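Local coordinates for protein chitinase A (Equisetum arvense, PDB 5BUM) that probably hydrolyses chitin through a family 18 glycosidase domain, its LysM domain, the part described here, serving as a carbohydrate-binding module, at residues 6-11 and 44-49. Residues are numbered along the deposited sequence; the frame is centred on the assembly and turned at random.
Sequences YTVKSG and QQLCVA
Tyr6 and Leu46 face each other as the hydrogen-bonded pair of the two-stranded antiparallel sheet of a LysM domain, the small fold in which two helices follow the first strand and precede the second. Tyr6 N reaches Leu46 O at 2.8 Å, nearly straight at 167° and in the carbonyl plane. The return bond, from Leu46 N to Tyr6 O, is equally short but more bent, its donor tilted from the carbonyl plane; Gln45 CA adds a CA-H...O contact to the same oxygen. One step on, Thr7 and Gln45 form a non-hydrogen-bonded pair.

The packed face carries Tyr6 and Leu46, and both side chains touch Ile17 of helix 14-21. Against Leu46 lies Val8, just past the strand end: its CG2 meets Leu46 CD2 at 3.6 Å, the two side chains running at a slant to each other. With chi1 at 172°, Val8 sends CG1 opposite its backbone N and leaves CG2, beside that N, for Leu46 CD2 and for Gln44 CB at 4.0 Å. At the other end Val48 CG1 touches Tyr6 CB at 3.9 Å. The phenol ring itself leads away from residues 44-49; the side chain touches Tyr21, and its OH is hydrogen-bonded to Asp12 OD2.

The Thr7 and Gln45 face is far looser. Thr7 OG1 and Gln45 CG come only within 4.4 Å, while Gln45 packs on Gln45 of the second subunit. Lys9, an exposed residue, folds back along its own segment, and its NZ donates to Thr7 O on a lone pair. The pairing continues one residue past the strands, where Val8 N bonds to Gln44 O at 2.9 Å and 175°, the same oxygen receiving a CA-H...O contact from Thr7 CA.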
loop_
_atom_site.group_PDB
_atom_site.type_symbol
_atom_site.label_atom_id
_atom_site.label_comp_id
_atom_site.label_asym_id
_atom_site.label_seq_id
_atom_site.Cartn_x
_atom_site.Cartn_y
_atom_site.Cartn_z
ATOM N N TYR A 6 -6.325 8.895 0.399
ATOM C CA TYR A 6 -7.339 8.359 -0.478
ATOM C C TYR A 6 -7.193 6.843 -0.625
ATOM O O TYR A 6 -6.102 6.334 -0.869
ATOM C CB TYR A 6 -7.249 8.985 -1.892
ATOM C CG TYR A 6 -8.305 8.405 -2.813
ATOM C CD1 TYR A 6 -9.626 8.778 -2.692
ATOM C CD2 TYR A 6 -7.985 7.452 -3.733
ATOM C CE1 TYR A 6 -10.612 8.243 -3.518
ATOM C CE2 TYR A 6 -8.938 6.891 -4.561
ATOM C CZ TYR A 6 -10.251 7.298 -4.469
ATOM O OH TYR A 6 -11.217 6.718 -5.291
ATOM N N THR A 7 -8.307 6.134 -0.547
ATOM C CA THR A 7 -8.321 4.693 -0.610
ATOM C C THR A 7 -8.679 4.169 -1.976
ATOM O O THR A 7 -9.798 4.350 -2.448
ATOM C CB THR A 7 -9.395 4.147 0.335
ATOM O OG1 THR A 7 -9.010 4.434 1.689
ATOM C CG2 THR A 7 -9.552 2.607 0.119
ATOM N N VAL A 8 -7.772 3.440 -2.603
ATOM C CA VAL A 8 -8.054 2.942 -3.948
ATOM C C VAL A 8 -9.313 2.057 -3.939
ATOM O O VAL A 8 -9.540 1.259 -3.016
ATOM C CB VAL A 8 -6.836 2.221 -4.526
ATOM C CG1 VAL A 8 -7.183 1.543 -5.834
ATOM C CG2 VAL A 8 -5.686 3.192 -4.696
ATOM N N LYS A 9 -10.159 2.292 -4.930
ATOM C CA LYS A 9 -11.336 1.513 -5.168
ATOM C C LYS A 9 -11.205 0.948 -6.550
ATOM O O LYS A 9 -10.325 1.324 -7.340
ATOM C CB LYS A 9 -12.601 2.351 -5.040
ATOM C CG LYS A 9 -13.080 2.459 -3.596
ATOM C CD LYS A 9 -13.818 3.755 -3.308
ATOM C CE LYS A 9 -12.872 4.970 -3.240
ATOM N NZ LYS A 9 -12.319 5.327 -1.887
ATOM N N SER A 10 -12.067 -0.010 -6.804
ATOM C CA SER A 10 -12.115 -0.753 -8.052
ATOM C C SER A 10 -12.124 0.176 -9.275
ATOM O O SER A 10 -13.010 1.013 -9.391
ATOM C CB SER A 10 -13.395 -1.615 -8.041
ATOM O OG SER A 10 -13.276 -2.676 -8.960
ATOM N N GLY A 11 -11.145 0.044 -10.168
ATOM C CA GLY A 11 -11.133 0.835 -11.410
ATOM C C GLY A 11 -10.526 2.238 -11.318
ATOM O O GLY A 11 -10.372 2.917 -12.326
ATOM N N GLN A 44 -5.584 0.137 -1.228
ATOM C CA GLN A 44 -4.257 0.777 -1.073
ATOM C C GLN A 44 -4.496 2.223 -0.655
ATOM O O GLN A 44 -5.354 2.878 -1.195
ATOM C CB GLN A 44 -3.534 0.695 -2.410
ATOM C CG GLN A 44 -2.107 1.267 -2.480
ATOM C CD GLN A 44 -1.508 1.079 -3.872
ATOM O OE1 GLN A 44 -2.178 0.547 -4.769
ATOM N NE2 GLN A 44 -0.266 1.527 -4.066
ATOM N N GLN A 45 -3.767 2.727 0.309
ATOM C CA GLN A 45 -4.003 4.072 0.822
ATOM C C GLN A 45 -2.952 4.940 0.291
ATOM O O GLN A 45 -1.783 4.605 0.379
ATOM C CB GLN A 45 -3.911 4.092 2.343
ATOM C CG GLN A 45 -4.985 3.188 2.946
ATOM C CD GLN A 45 -4.965 3.172 4.434
ATOM O OE1 GLN A 45 -4.150 3.855 5.073
ATOM N NE2 GLN A 45 -5.863 2.374 5.010
ATOM N N LEU A 46 -3.362 6.068 -0.272
ATOM C CA LEU A 46 -2.451 6.904 -0.985
ATOM C C LEU A 46 -2.484 8.249 -0.308
ATOM O O LEU A 46 -3.551 8.808 -0.090
ATOM C CB LEU A 46 -2.911 7.022 -2.422
ATOM C CG LEU A 46 -2.272 6.225 -3.566
ATOM C CD1 LEU A 46 -1.513 4.957 -3.174
ATOM C CD2 LEU A 46 -3.344 5.933 -4.598
ATOM N N CYS A 47 -1.313 8.746 0.031
ATOM C CA CYS A 47 -1.204 10.053 0.535
ATOM C C CYS A 47 -1.589 11.050 -0.546
ATOM O O CYS A 47 -1.138 10.966 -1.682
ATOM C CB CYS A 47 0.232 10.350 0.962
ATOM S SG CYS A 47 0.309 11.839 1.983
ATOM N N VAL A 48 -2.384 12.023 -0.145
ATOM C CA VAL A 48 -2.796 13.076 -1.024
ATOM C C VAL A 48 -2.519 14.434 -0.410
ATOM O O VAL A 48 -2.961 15.417 -0.974
ATOM C CB VAL A 48 -4.290 12.956 -1.387
ATOM C CG1 VAL A 48 -4.545 11.720 -2.240
ATOM C CG2 VAL A 48 -5.158 12.906 -0.135
ATOM N N ALA A 49 -1.739 14.500 0.675
ATOM C CA ALA A 49 -1.414 15.758 1.339
ATOM C C ALA A 49 0.021 15.813 1.916
ATOM O O ALA A 49 0.348 14.978 2.756
ATOM C CB ALA A 49 -2.433 16.015 2.444
#